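Local coordinates for protein Aln2 (Streptomyces sp. CM020, PDB 6P7L) that is a noncanonical NTF2-like protein whose precise role is unknown but which probably takes part in biosynthesis of the polyketide antibiotic alnumycin, at residues V38-F43 / G150-R155; G58-F63 / A82-A87; D104-E109 / T118-T123; C139-T144 / R157-D162. One frame throughout, in Å; residues are numbered along the deposited sequence.

Contact 1: residues V38-F43 / G150-R155; sequences VEVTQF and GVLRSR
Helix 34-52 packs against strand 151-161 here, F43 and E39 meeting L152 and its neighbours where the long N-terminal helix covers the curved sheet of the NTF2-like alpha+beta cone. The short segments run at 58° to each other with their axes 9.4 Å apart, so bulky side chains must span the gap. L152 carries most of the strand's side of the contact: its CD1 reaches V40 CG2 at 3.9 Å, while CG lies against the carboxylate end of E39, 3.7 Å from OE2. E39 gets there by swinging CG anti to the backbone N (chi1 -170°) and extending fully, which brings its CG methylene slantwise across L152 CD1. The acid is well occupied: OE2 accepts from a water at 2.6 Å that in turn accepts from L152 N, and it makes a salt bridge with R147, whose NH1 also bonds G150 O. The water thus satisfies the backbone NH of buried L152 and ties it to the helix. On the next turn of the helix F43 extends toward the strand backbone, its CE1 3.3 Å from L152 O in an oblique approach, its CD1 touching L152 CB. Beyond it, S154 only adjoins the ring; its hydroxyl is hydrogen-bonded to Q47 NE2 of the same helix, and OG sits in the plane of the F43 ring, at the edge, 3.5 Å from CZ.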
loop_
_atom_site.group_PDB
_atom_site.type_symbol
_atom_site.label_atom_id
_atom_site.label_comp_id
_atom_site.label_asym_id
_atom_site.label_seq_id
_atom_site.Cartn_x
_atom_site.Cartn_y
_atom_site.Cartn_z
ATOM N N VAL A 38 -12.312 -1.326 7.705
ATOM C CA VAL A 38 -11.413 -2.272 8.345
ATOM C C VAL A 38 -11.740 -3.690 7.891
ATOM O O VAL A 38 -10.839 -4.477 7.585
ATOM C CB VAL A 38 -11.486 -2.124 9.869
ATOM C CG1 VAL A 38 -10.765 -3.253 10.591
ATOM C CG2 VAL A 38 -10.885 -0.779 10.291
ATOM N N GLU A 39 -13.033 -4.029 7.832
ATOM C CA GLU A 39 -13.457 -5.366 7.422
ATOM C C GLU A 39 -12.970 -5.695 6.014
ATOM O O GLU A 39 -12.535 -6.828 5.742
ATOM C CB GLU A 39 -14.970 -5.468 7.489
ATOM C CG GLU A 39 -15.469 -6.881 7.306
ATOM C CD GLU A 39 -16.960 -7.004 7.376
ATOM O OE1 GLU A 39 -17.683 -5.967 7.308
ATOM O OE2 GLU A 39 -17.403 -8.165 7.522
ATOM N N VAL A 40 -13.056 -4.715 5.105
ATOM C CA VAL A 40 -12.586 -4.883 3.736
ATOM C C VAL A 40 -11.073 -5.090 3.695
ATOM O O VAL A 40 -10.579 -5.979 2.990
ATOM C CB VAL A 40 -13.023 -3.680 2.874
ATOM C CG1 VAL A 40 -12.335 -3.691 1.507
ATOM C CG2 VAL A 40 -14.532 -3.666 2.690
ATOM N N THR A 41 -10.309 -4.299 4.454
ATOM C CA THR A 41 -8.856 -4.490 4.413
ATOM C C THR A 41 -8.477 -5.884 4.884
ATOM O O THR A 41 -7.520 -6.486 4.372
ATOM C CB THR A 41 -8.085 -3.473 5.262
ATOM O OG1 THR A 41 -8.245 -3.728 6.673
ATOM C CG2 THR A 41 -8.480 -2.030 4.930
ATOM N N GLN A 42 -9.193 -6.397 5.876
ATOM C CA GLN A 42 -8.862 -7.709 6.438
ATOM C C GLN A 42 -9.286 -8.819 5.486
ATOM O O GLN A 42 -8.596 -9.836 5.361
ATOM C CB GLN A 42 -9.514 -7.882 7.815
ATOM C CG GLN A 42 -9.016 -6.854 8.828
ATOM C CD GLN A 42 -7.508 -6.878 8.939
ATOM O OE1 GLN A 42 -6.926 -7.812 9.499
ATOM N NE2 GLN A 42 -6.863 -5.908 8.287
ATOM N N PHE A 43 -10.439 -8.657 4.827
ATOM C CA PHE A 43 -10.850 -9.621 3.812
ATOM C C PHE A 43 -9.785 -9.770 2.730
ATOM O O PHE A 43 -9.387 -10.881 2.373
ATOM C CB PHE A 43 -12.170 -9.181 3.188
ATOM C CG PHE A 43 -12.606 -10.052 2.032
ATOM C CD1 PHE A 43 -13.236 -11.262 2.240
ATOM C CD2 PHE A 43 -12.379 -9.626 0.728
ATOM C CE1 PHE A 43 -13.639 -12.031 1.165
ATOM C CE2 PHE A 43 -12.750 -10.394 -0.331
ATOM C CZ PHE A 43 -13.383 -11.603 -0.114
ATOM N N GLY A 150 -22.813 -13.173 7.789
ATOM C CA GLY A 150 -22.130 -12.152 8.546
ATOM C C GLY A 150 -20.742 -11.813 8.078
ATOM O O GLY A 150 -20.124 -10.909 8.652
ATOM N N VAL A 151 -20.227 -12.503 7.061
ATOM C CA VAL A 151 -18.841 -12.309 6.660
ATOM C C VAL A 151 -18.818 -11.899 5.198
ATOM O O VAL A 151 -19.664 -12.315 4.403
ATOM C CB VAL A 151 -17.971 -13.563 6.883
ATOM C CG1 VAL A 151 -18.087 -14.056 8.319
ATOM C CG2 VAL A 151 -18.353 -14.633 5.894
ATOM N N LEU A 152 -17.826 -11.102 4.838
ATOM C CA LEU A 152 -17.697 -10.695 3.444
ATOM C C LEU A 152 -17.210 -11.836 2.561
ATOM O O LEU A 152 -16.382 -12.667 2.971
ATOM C CB LEU A 152 -16.747 -9.513 3.335
ATOM C CG LEU A 152 -17.294 -8.165 3.782
ATOM C CD1 LEU A 152 -16.170 -7.119 3.534
ATOM C CD2 LEU A 152 -18.568 -7.758 3.086
ATOM N N ARG A 153 -17.723 -11.848 1.331
ATOM C CA ARG A 153 -17.346 -12.771 0.270
ATOM C C ARG A 153 -17.268 -12.000 -1.042
ATOM O O ARG A 153 -17.976 -11.006 -1.237
ATOM C CB ARG A 153 -18.373 -13.903 0.131
ATOM C CG ARG A 153 -18.653 -14.647 1.433
ATOM C CD ARG A 153 -17.616 -15.756 1.701
ATOM N NE ARG A 153 -17.747 -16.830 0.722
ATOM C CZ ARG A 153 -18.680 -17.771 0.738
ATOM N NH1 ARG A 153 -19.579 -17.803 1.705
ATOM N NH2 ARG A 153 -18.720 -18.687 -0.225
ATOM N N SER A 154 -16.437 -12.479 -1.953
ATOM C CA SER A 154 -16.338 -11.890 -3.286
ATOM C C SER A 154 -17.492 -12.372 -4.162
ATOM O O SER A 154 -17.768 -13.577 -4.228
ATOM C CB SER A 154 -15.004 -12.254 -3.917
ATOM O OG SER A 154 -13.964 -11.360 -3.558
ATOM N N ARG A 155 -18.184 -11.428 -4.808
ATOM C CA ARG A 155 -19.236 -11.736 -5.780
ATOM C C ARG A 155 -18.812 -11.521 -7.223
ATOM O O ARG A 155 -19.181 -12.306 -8.106
ATOM C CB ARG A 155 -20.488 -10.906 -5.494
ATOM C CG ARG A 155 -21.616 -11.151 -6.489
ATOM C CD ARG A 155 -22.922 -10.470 -6.043
ATOM N NE ARG A 155 -23.096 -9.152 -6.656
ATOM C CZ ARG A 155 -24.082 -8.311 -6.364
ATOM N NH1 ARG A 155 -24.993 -8.645 -5.464
ATOM N NH2 ARG A 155 -24.153 -7.134 -6.972
HETATM O O HOH W 1 -15.980 -10.232 6.972
#

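Contact 2: residues G58-F63 / A82-A87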
loop_
_atom_site.group_PDB
_atom_site.type_symbol
_atom_site.label_atom_id
_atom_site.label_comp_id
_atom_site.label_asym_id
_atom_site.label_seq_id
_atom_site.Cartn_x
_atom_site.Cartn_y
_atom_site.Cartn_z
ATOM N N GLY A 58 -8.651 -22.313 -0.616
ATOM C CA GLY A 58 -9.071 -21.297 0.331
ATOM C C GLY A 58 -9.333 -19.959 -0.331
ATOM O O GLY A 58 -10.231 -19.224 0.081
ATOM N N PHE A 59 -8.521 -19.597 -1.336
ATOM C CA PHE A 59 -8.786 -18.393 -2.116
ATOM C C PHE A 59 -10.155 -18.468 -2.784
ATOM O O PHE A 59 -10.974 -17.546 -2.680
ATOM C CB PHE A 59 -7.692 -18.212 -3.160
ATOM C CG PHE A 59 -8.010 -17.173 -4.199
ATOM C CD1 PHE A 59 -7.938 -15.812 -3.893
ATOM C CD2 PHE A 59 -8.403 -17.552 -5.466
ATOM C CE1 PHE A 59 -8.224 -14.888 -4.832
ATOM C CE2 PHE A 59 -8.698 -16.605 -6.414
ATOM C CZ PHE A 59 -8.617 -15.280 -6.112
ATOM N N ALA A 60 -10.427 -19.579 -3.461
ATOM C CA ALA A 60 -11.688 -19.702 -4.180
ATOM C C ALA A 60 -12.877 -19.763 -3.225
ATOM O O ALA A 60 -13.981 -19.333 -3.570
ATOM C CB ALA A 60 -11.666 -20.948 -5.066
ATOM N N ALA A 61 -12.682 -20.293 -2.027
ATOM C CA ALA A 61 -13.776 -20.395 -1.061
ATOM C C ALA A 61 -14.243 -19.035 -0.575
ATOM O O ALA A 61 -15.330 -18.932 0.024
ATOM C CB ALA A 61 -13.328 -21.254 0.131
ATOM N N THR A 62 -13.453 -17.990 -0.811
ATOM C CA THR A 62 -13.911 -16.660 -0.453
ATOM C C THR A 62 -14.933 -16.120 -1.445
ATOM O O THR A 62 -15.562 -15.087 -1.161
ATOM C CB THR A 62 -12.760 -15.640 -0.360
ATOM O OG1 THR A 62 -12.201 -15.372 -1.659
ATOM C CG2 THR A 62 -11.681 -16.078 0.630
ATOM N N PHE A 63 -15.136 -16.811 -2.579
ATOM C CA PHE A 63 -16.112 -16.394 -3.579
ATOM C C PHE A 63 -17.444 -17.105 -3.350
ATOM O O PHE A 63 -17.491 -18.246 -2.890
ATOM C CB PHE A 63 -15.609 -16.701 -5.009
ATOM C CG PHE A 63 -14.527 -15.780 -5.473
ATOM C CD1 PHE A 63 -13.219 -15.953 -5.035
ATOM C CD2 PHE A 63 -14.803 -14.747 -6.347
ATOM C CE1 PHE A 63 -12.233 -15.086 -5.427
ATOM C CE2 PHE A 63 -13.793 -13.875 -6.746
ATOM C CZ PHE A 63 -12.532 -14.052 -6.263
ATOM N N ALA A 82 -14.513 -22.956 -10.876
ATOM C CA ALA A 82 -13.798 -22.463 -12.051
ATOM C C ALA A 82 -12.740 -21.441 -11.643
ATOM O O ALA A 82 -11.659 -21.380 -12.234
ATOM C CB ALA A 82 -14.778 -21.836 -13.055
ATOM N N ILE A 83 -13.046 -20.617 -10.644
ATOM C CA ILE A 83 -12.093 -19.618 -10.180
ATOM C C ILE A 83 -10.881 -20.295 -9.545
ATOM O O ILE A 83 -9.727 -19.871 -9.752
ATOM C CB ILE A 83 -12.809 -18.660 -9.210
ATOM C CG1 ILE A 83 -13.850 -17.806 -9.972
ATOM C CG2 ILE A 83 -11.844 -17.729 -8.510
ATOM C CD1 ILE A 83 -14.829 -17.050 -9.095
ATOM N N GLU A 84 -11.106 -21.363 -8.774
ATOM C CA GLU A 84 -9.963 -22.089 -8.222
ATOM C C GLU A 84 -9.088 -22.653 -9.338
ATOM O O GLU A 84 -7.852 -22.531 -9.313
ATOM C CB GLU A 84 -10.407 -23.230 -7.292
ATOM C CG GLU A 84 -9.214 -23.906 -6.659
ATOM C CD GLU A 84 -9.547 -25.191 -5.879
ATOM O OE1 GLU A 84 -10.572 -25.195 -5.155
ATOM O OE2 GLU A 84 -8.762 -26.170 -5.969
ATOM N N ALA A 85 -9.711 -23.318 -10.316
ATOM C CA ALA A 85 -8.944 -23.894 -11.407
ATOM C C ALA A 85 -8.177 -22.812 -12.177
ATOM O O ALA A 85 -7.024 -23.023 -12.591
ATOM C CB ALA A 85 -9.885 -24.658 -12.343
ATOM N N GLY A 86 -8.810 -21.665 -12.423
ATOM C CA GLY A 86 -8.128 -20.600 -13.150
ATOM C C GLY A 86 -6.961 -20.011 -12.375
ATOM O O GLY A 86 -5.903 -19.682 -12.946
ATOM N N ALA A 87 -7.140 -19.848 -11.066
ATOM C CA ALA A 87 -6.080 -19.305 -10.234
ATOM C C ALA A 87 -4.885 -20.247 -10.180
ATOM O O ALA A 87 -3.730 -19.804 -10.275
ATOM C CB ALA A 87 -6.606 -19.024 -8.826
#
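A60 meets E84, and F59 and F63 meet I83, where helix 56-60 and the turn after it pack on helix 80-90 in the NTF2-like cone. The dense part is wholly apolar. A60 and E84 have their CA atoms 5.0 Å apart, an approach permitted by the small alanine, whose CB presses on E84 CB at 3.4 Å. Beside them I83 reaches two aromatic rings. Its CD1 lies 3.6 Å from F63 CD2, and its CG2 hangs over one face of the same ring, displaced toward the rim, in a CH-pi contact 4.2 Å from the centroid. I83 owes this double reach to its chi1 of -68°, which sets CG1 beside the backbone N and leaves CG2 anti to it. CG2 also touches F59 CE2 at 3.9 Å, and A87 CB meets the same F59 CE2 at 4.0 Å.

The packing is looser toward the partly exposed E84. Only the root of this glutamate takes part in the tight contact; the chain then extends away from A60 and its carboxylate pairs with R88 on its own helix. The deeper side is closed by strand 151-161 and helix 34-52, with R157 and Q47 touching both phenylalanines, and a bound glycerol lies about 4 Å from the F59 side chain. A type I turn from A60 to F63 leads from the helix to the second ring; just before it F59 O accepts from T62 N and, within the carbonyl plane, from T62 OG1 at 2.7 Å.

Contact 3: residues D104-E109 / T118-T123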
loop_
_atom_site.group_PDB
_atom_site.type_symbol
_atom_site.label_atom_id
_atom_site.label_comp_id
_atom_site.label_asym_id
_atom_site.label_seq_id
_atom_site.Cartn_x
_atom_site.Cartn_y
_atom_site.Cartn_z
ATOM N N ASP A 104 -3.559 -0.991 -3.702
ATOM C CA ASP A 104 -3.473 0.359 -3.163
ATOM C C ASP A 104 -4.524 1.224 -3.835
ATOM O O ASP A 104 -5.173 0.822 -4.820
ATOM C CB ASP A 104 -2.063 0.910 -3.370
ATOM C CG ASP A 104 -1.664 1.967 -2.359
ATOM O OD1 ASP A 104 -2.382 2.199 -1.351
ATOM O OD2 ASP A 104 -0.592 2.560 -2.599
ATOM N N MET A 105 -4.696 2.429 -3.266
ATOM C CA MET A 105 -5.609 3.457 -3.784
ATOM C C MET A 105 -7.033 2.906 -3.911
ATOM O O MET A 105 -7.672 3.006 -4.980
ATOM C CB MET A 105 -5.168 4.011 -5.150
ATOM C CG MET A 105 -3.969 4.934 -5.261
ATOM S SD MET A 105 -3.788 6.268 -4.062
ATOM C CE MET A 105 -2.821 5.110 -3.081
ATOM N N MET A 106 -7.530 2.318 -2.824
ATOM C CA MET A 106 -8.791 1.585 -2.853
ATOM C C MET A 106 -9.966 2.447 -2.404
ATOM O O MET A 106 -9.973 2.947 -1.274
ATOM C CB MET A 106 -8.713 0.351 -1.958
ATOM C CG MET A 106 -9.947 -0.471 -2.007
ATOM S SD MET A 106 -9.822 -1.863 -0.862
ATOM C CE MET A 106 -8.457 -2.778 -1.618
ATOM N N THR A 107 -10.960 2.605 -3.293
ATOM C CA THR A 107 -12.249 3.195 -2.953
ATOM C C THR A 107 -13.164 2.083 -2.445
ATOM O O THR A 107 -13.106 0.927 -2.904
ATOM C CB THR A 107 -12.922 3.917 -4.134
ATOM O OG1 THR A 107 -13.159 2.985 -5.195
ATOM C CG2 THR A 107 -12.064 5.103 -4.629
ATOM N N VAL A 108 -14.029 2.444 -1.512
ATOM C CA VAL A 108 -14.981 1.509 -0.913
ATOM C C VAL A 108 -16.337 2.203 -0.807
ATOM O O VAL A 108 -16.425 3.282 -0.212
ATOM C CB VAL A 108 -14.519 1.033 0.489
ATOM C CG1 VAL A 108 -15.596 0.118 1.080
ATOM C CG2 VAL A 108 -13.182 0.347 0.417
ATOM N N GLU A 109 -17.396 1.582 -1.340
ATOM C CA GLU A 109 -18.744 2.140 -1.263
ATOM C C GLU A 109 -19.679 1.026 -0.833
ATOM O O GLU A 109 -19.593 -0.072 -1.383
ATOM C CB GLU A 109 -19.185 2.699 -2.635
ATOM N N THR A 118 -15.750 -1.951 -4.596
ATOM C CA THR A 118 -14.418 -1.387 -4.453
ATOM C C THR A 118 -13.744 -1.228 -5.817
ATOM O O THR A 118 -14.081 -1.893 -6.805
ATOM C CB THR A 118 -13.523 -2.237 -3.532
ATOM O OG1 THR A 118 -13.169 -3.440 -4.227
ATOM C CG2 THR A 118 -14.208 -2.564 -2.187
ATOM N N SER A 119 -12.775 -0.315 -5.869
ATOM C CA SER A 119 -11.908 -0.138 -7.030
ATOM C C SER A 119 -10.528 0.138 -6.468
ATOM O O SER A 119 -10.383 0.829 -5.445
ATOM C CB SER A 119 -12.373 0.999 -7.957
ATOM O OG SER A 119 -12.024 2.287 -7.447
ATOM N N TYR A 120 -9.525 -0.437 -7.108
ATOM C CA TYR A 120 -8.178 -0.269 -6.578
ATOM C C TYR A 120 -7.145 -0.579 -7.644
ATOM O O TYR A 120 -7.447 -1.154 -8.695
ATOM C CB TYR A 120 -7.941 -1.162 -5.373
ATOM C CG TYR A 120 -8.299 -2.615 -5.536
ATOM C CD1 TYR A 120 -9.610 -3.051 -5.359
ATOM C CD2 TYR A 120 -7.322 -3.563 -5.823
ATOM C CE1 TYR A 120 -9.933 -4.400 -5.439
ATOM C CE2 TYR A 120 -7.616 -4.916 -5.902
ATOM C CZ TYR A 120 -8.942 -5.328 -5.727
ATOM O OH TYR A 120 -9.261 -6.668 -5.816
ATOM N N TYR A 121 -5.915 -0.161 -7.351
ATOM C CA TYR A 121 -4.757 -0.536 -8.134
ATOM C C TYR A 121 -4.186 -1.851 -7.597
ATOM O O TYR A 121 -4.155 -2.070 -6.388
ATOM C CB TYR A 121 -3.667 0.523 -8.020
ATOM C CG TYR A 121 -4.025 1.930 -8.498
ATOM C CD1 TYR A 121 -5.182 2.182 -9.202
ATOM C CD2 TYR A 121 -3.175 2.994 -8.247
ATOM C CE1 TYR A 121 -5.479 3.466 -9.671
ATOM C CE2 TYR A 121 -3.464 4.267 -8.680
ATOM C CZ TYR A 121 -4.614 4.488 -9.415
ATOM O OH TYR A 121 -4.877 5.746 -9.901
ATOM N N ALA A 122 -3.657 -2.676 -8.489
ATOM C CA ALA A 122 -2.985 -3.901 -8.092
ATOM C C ALA A 122 -1.790 -4.183 -8.984
ATOM O O ALA A 122 -1.782 -3.872 -10.175
ATOM C CB ALA A 122 -3.927 -5.117 -8.108
ATOM N N THR A 123 -0.779 -4.797 -8.370
ATOM C CA THR A 123 0.317 -5.384 -9.114
ATOM C C THR A 123 0.785 -6.619 -8.365
ATOM O O THR A 123 0.334 -6.908 -7.255
ATOM C CB THR A 123 1.455 -4.392 -9.338
ATOM O OG1 THR A 123 2.439 -4.999 -10.199
ATOM C CG2 THR A 123 2.076 -3.995 -8.049
#
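D104 and Y121 exchange both of their backbone hydrogen bonds: D104 N donates to Y121 O at 3.0 Å, and Y121 N to D104 O at 2.8 Å, the second lying almost in line with the carbonyl. Three residues farther on T107 does the same with S119, its N giving a 2.8 Å bond to S119 O and its O accepting a longer one from S119 N. Their hydroxyls are linked too, T107 OG1 and S119 OG being 2.6 Å apart and hydrogen-bonded. The two residues face each other as a pair on one side of the sheet, and chi1 of 61° and 78°, with each oxygen between backbone N and carbonyl carbon, turns the hydroxyls to each other.

Between these two pairs the register of the antiparallel hairpin 98-110/116-127 slips by one residue, a beta bulge at the corner where M105 adopts a left-handed conformation. There M105 N makes a weak hydrogen bond to D104 OD1. Backbone atoms on the outer side of this edge strand are taken up by the third subunit: H49 of that subunit donates to M105 O, and its Q42 bonds both M106 O and V108 N. The methionines cover the tyrosines. M105 CB sits over one face of the Y121 ring, and M106 CE lies over Y120, 4.2 Å from the centroid, its sulfur adding an oblique Met-aromatic contact. Each hydroxyl beyond these rings has a partner: Y121 OH bonds D52 of the third subunit, and Y120 OH bonds D143 on the neighbouring strand. T118 OG1, likewise, is hydrogen-bonded to Y44 OH of helix 34-52.

Contact 4: residues C139-T144 / R157-D162; sequences CFVRDT and RVIERD
R157 sets CG anti to its own N (chi1 174°) and kinks at chi3 (-65°), turning the guanidinium toward D143 on the adjacent strand; D143 CG stands beside its backbone N (chi1 -75°). The two side chains lie side by side in a salt bridge gripped side-on: R157 NE to D143 OD1 at 2.8 Å, on the syn side, and R157 NH2 to D143 OD2 at 2.9 Å, from above the carboxylate plane. OD2 also bonds Y44 OH, and R157 reaches Q47 through NH2 and a bound glycerol through NH1, consistent with a place in the cone's pocket. The pair is a non-hydrogen-bonded position of the antiparallel hairpin 133-148/151-161, central to this NTF2-like sheet, where F140 and E160, and R142 and V158, form hydrogen-bonded pairs. On the same face as the ion pair, C139 SG packs against both I159 CG2 at 3.6 Å and R161 CG at 3.4 Å. On the other face R142 and E160 are exposed, while F140 meets H49 of the third subunit edge-to-face. One water donates to both F140 O and V158 O; a second bridges R142 NH1 and E160 OE2, 4.3 Å apart, less certainly because E160 is poorly ordered.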
loop_
_atom_site.group_PDB
_atom_site.type_symbol
_atom_site.label_atom_id
_atom_site.label_comp_id
_atom_site.label_asym_id
_atom_site.label_seq_id
_atom_site.Cartn_x
_atom_site.Cartn_y
_atom_site.Cartn_z
ATOM N N CYS A 139 -2.657 -3.233 -12.755
ATOM C CA CYS A 139 -4.059 -3.465 -13.065
ATOM C C CYS A 139 -4.931 -2.481 -12.304
ATOM O O CYS A 139 -4.611 -2.053 -11.188
ATOM C CB CYS A 139 -4.508 -4.894 -12.647
ATOM S SG CYS A 139 -3.722 -6.219 -13.578
ATOM N N PHE A 140 -6.073 -2.181 -12.893
ATOM C CA PHE A 140 -7.149 -1.504 -12.198
ATOM C C PHE A 140 -8.262 -2.506 -11.997
ATOM O O PHE A 140 -8.775 -3.079 -12.971
ATOM C CB PHE A 140 -7.655 -0.322 -12.978
ATOM C CG PHE A 140 -8.570 0.567 -12.184
ATOM C CD1 PHE A 140 -9.929 0.328 -12.120
ATOM C CD2 PHE A 140 -8.053 1.632 -11.480
ATOM C CE1 PHE A 140 -10.772 1.164 -11.397
ATOM C CE2 PHE A 140 -8.908 2.483 -10.733
ATOM C CZ PHE A 140 -10.251 2.231 -10.708
ATOM N N VAL A 141 -8.634 -2.710 -10.735
ATOM C CA VAL A 141 -9.527 -3.787 -10.339
ATOM C C VAL A 141 -10.812 -3.197 -9.778
ATOM O O VAL A 141 -10.783 -2.225 -9.010
ATOM C CB VAL A 141 -8.868 -4.722 -9.308
ATOM C CG1 VAL A 141 -9.779 -5.903 -9.083
ATOM C CG2 VAL A 141 -7.544 -5.182 -9.803
ATOM N N ARG A 142 -11.940 -3.788 -10.167
ATOM C CA ARG A 142 -13.243 -3.455 -9.600
ATOM C C ARG A 142 -13.866 -4.735 -9.049
ATOM O O ARG A 142 -14.041 -5.717 -9.782
ATOM C CB ARG A 142 -14.170 -2.789 -10.624
ATOM C CG ARG A 142 -13.749 -1.398 -11.019
ATOM C CD ARG A 142 -14.868 -0.634 -11.655
ATOM N NE ARG A 142 -14.552 0.797 -11.690
ATOM C CZ ARG A 142 -13.779 1.379 -12.593
ATOM N NH1 ARG A 142 -13.226 0.663 -13.559
ATOM N NH2 ARG A 142 -13.565 2.680 -12.518
ATOM N N ASP A 143 -14.230 -4.714 -7.763
ATOM C CA ASP A 143 -14.858 -5.846 -7.106
ATOM C C ASP A 143 -16.248 -5.483 -6.593
ATOM O O ASP A 143 -16.530 -4.325 -6.271
ATOM C CB ASP A 143 -14.064 -6.313 -5.859
ATOM C CG ASP A 143 -12.803 -7.075 -6.183
ATOM O OD1 ASP A 143 -12.669 -7.601 -7.312
ATOM O OD2 ASP A 143 -11.929 -7.094 -5.258
ATOM N N THR A 144 -17.099 -6.487 -6.434
ATOM C CA THR A 144 -18.244 -6.353 -5.544
ATOM C C THR A 144 -18.125 -7.447 -4.493
ATOM O O THR A 144 -17.727 -8.588 -4.804
ATOM C CB THR A 144 -19.609 -6.453 -6.250
ATOM O OG1 THR A 144 -19.840 -7.803 -6.657
ATOM C CG2 THR A 144 -19.668 -5.511 -7.427
ATOM N N ARG A 157 -15.339 -9.889 -9.675
ATOM C CA ARG A 157 -14.023 -9.272 -9.776
ATOM C C ARG A 157 -13.790 -9.003 -11.263
ATOM O O ARG A 157 -13.943 -9.919 -12.081
ATOM C CB ARG A 157 -12.925 -10.171 -9.208
ATOM C CG ARG A 157 -11.523 -9.635 -9.435
ATOM C CD ARG A 157 -10.482 -10.153 -8.457
ATOM N NE ARG A 157 -10.809 -9.688 -7.131
ATOM C CZ ARG A 157 -10.414 -10.244 -5.986
ATOM N NH1 ARG A 157 -9.598 -11.300 -5.987
ATOM N NH2 ARG A 157 -10.853 -9.725 -4.839
ATOM N N VAL A 158 -13.429 -7.769 -11.611
ATOM C CA VAL A 158 -13.121 -7.405 -13.004
ATOM C C VAL A 158 -11.742 -6.757 -13.023
ATOM O O VAL A 158 -11.524 -5.744 -12.353
ATOM C CB VAL A 158 -14.170 -6.441 -13.584
ATOM C CG1 VAL A 158 -13.802 -6.017 -15.020
ATOM C CG2 VAL A 158 -15.573 -7.063 -13.547
ATOM N N ILE A 159 -10.817 -7.328 -13.780
ATOM C CA ILE A 159 -9.433 -6.861 -13.845
ATOM C C ILE A 159 -9.208 -6.204 -15.202
ATOM O O ILE A 159 -9.461 -6.826 -16.239
ATOM C CB ILE A 159 -8.454 -8.030 -13.646
ATOM C CG1 ILE A 159 -8.626 -8.601 -12.230
ATOM C CG2 ILE A 159 -7.035 -7.587 -13.888
ATOM C CD1 ILE A 159 -8.006 -9.947 -12.046
ATOM N N GLU A 160 -8.753 -4.949 -15.205
ATOM C CA GLU A 160 -8.340 -4.266 -16.432
ATOM C C GLU A 160 -6.826 -4.120 -16.354
ATOM O O GLU A 160 -6.316 -3.478 -15.426
ATOM C CB GLU A 160 -9.023 -2.900 -16.576
ATOM C CG GLU A 160 -10.520 -3.023 -16.866
ATOM C CD GLU A 160 -11.187 -1.692 -17.114
ATOM O OE1 GLU A 160 -10.470 -0.702 -17.366
ATOM O OE2 GLU A 160 -12.432 -1.638 -17.065
ATOM N N ARG A 161 -6.106 -4.751 -17.279
ATOM C CA ARG A 161 -4.650 -4.712 -17.233
ATOM C C ARG A 161 -4.132 -3.503 -17.991
ATOM O O ARG A 161 -4.536 -3.259 -19.138
ATOM C CB ARG A 161 -4.040 -5.995 -17.795
ATOM C CG ARG A 161 -2.887 -6.444 -16.900
ATOM C CD ARG A 161 -2.468 -7.829 -17.189
ATOM N NE ARG A 161 -1.631 -7.845 -18.377
ATOM C CZ ARG A 161 -1.338 -8.933 -19.070
ATOM N NH1 ARG A 161 -1.821 -10.108 -18.697
ATOM N NH2 ARG A 161 -0.560 -8.836 -20.132
ATOM N N ASP A 162 -3.258 -2.729 -17.337
ATOM C CA ASP A 162 -2.897 -1.433 -17.892
ATOM C C ASP A 162 -2.134 -1.571 -19.194
ATOM O O ASP A 162 -2.249 -0.693 -20.054
ATOM C CB ASP A 162 -2.080 -0.640 -16.877
ATOM C CG ASP A 162 -2.944 -0.022 -15.766
ATOM O OD1 ASP A 162 -4.090 0.381 -16.076
ATOM O OD2 ASP A 162 -2.443 0.110 -14.602
HETATM O O HOH W 2 -11.584 -3.021 -13.687
HETATM O O HOH W 3 -14.010 -2.305 -14.569
#

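How the contacts relate
From the N terminus, helix 34-52 carries the first half of contact 1, which closes only when the chain reaches strand 151-161. Nested inside that long loop, contact 2 closes first, joining helices 56-60 and 80-90, and contact 3 follows in series as the hairpin 98-110/116-127. Contact 4 crosses contact 1: it opens on strand 133-148 inside the loop and ends on the strand 151-161 that contact 1 also uses. Contacts 3 and 4 adjoin across neighbouring strands, and both touch the third subunit. R153 of contact 1 bonds the F63 carbonyl of contact 2, while V40 of contact 1 packs on M106 of contact 3, tying helices to sheet.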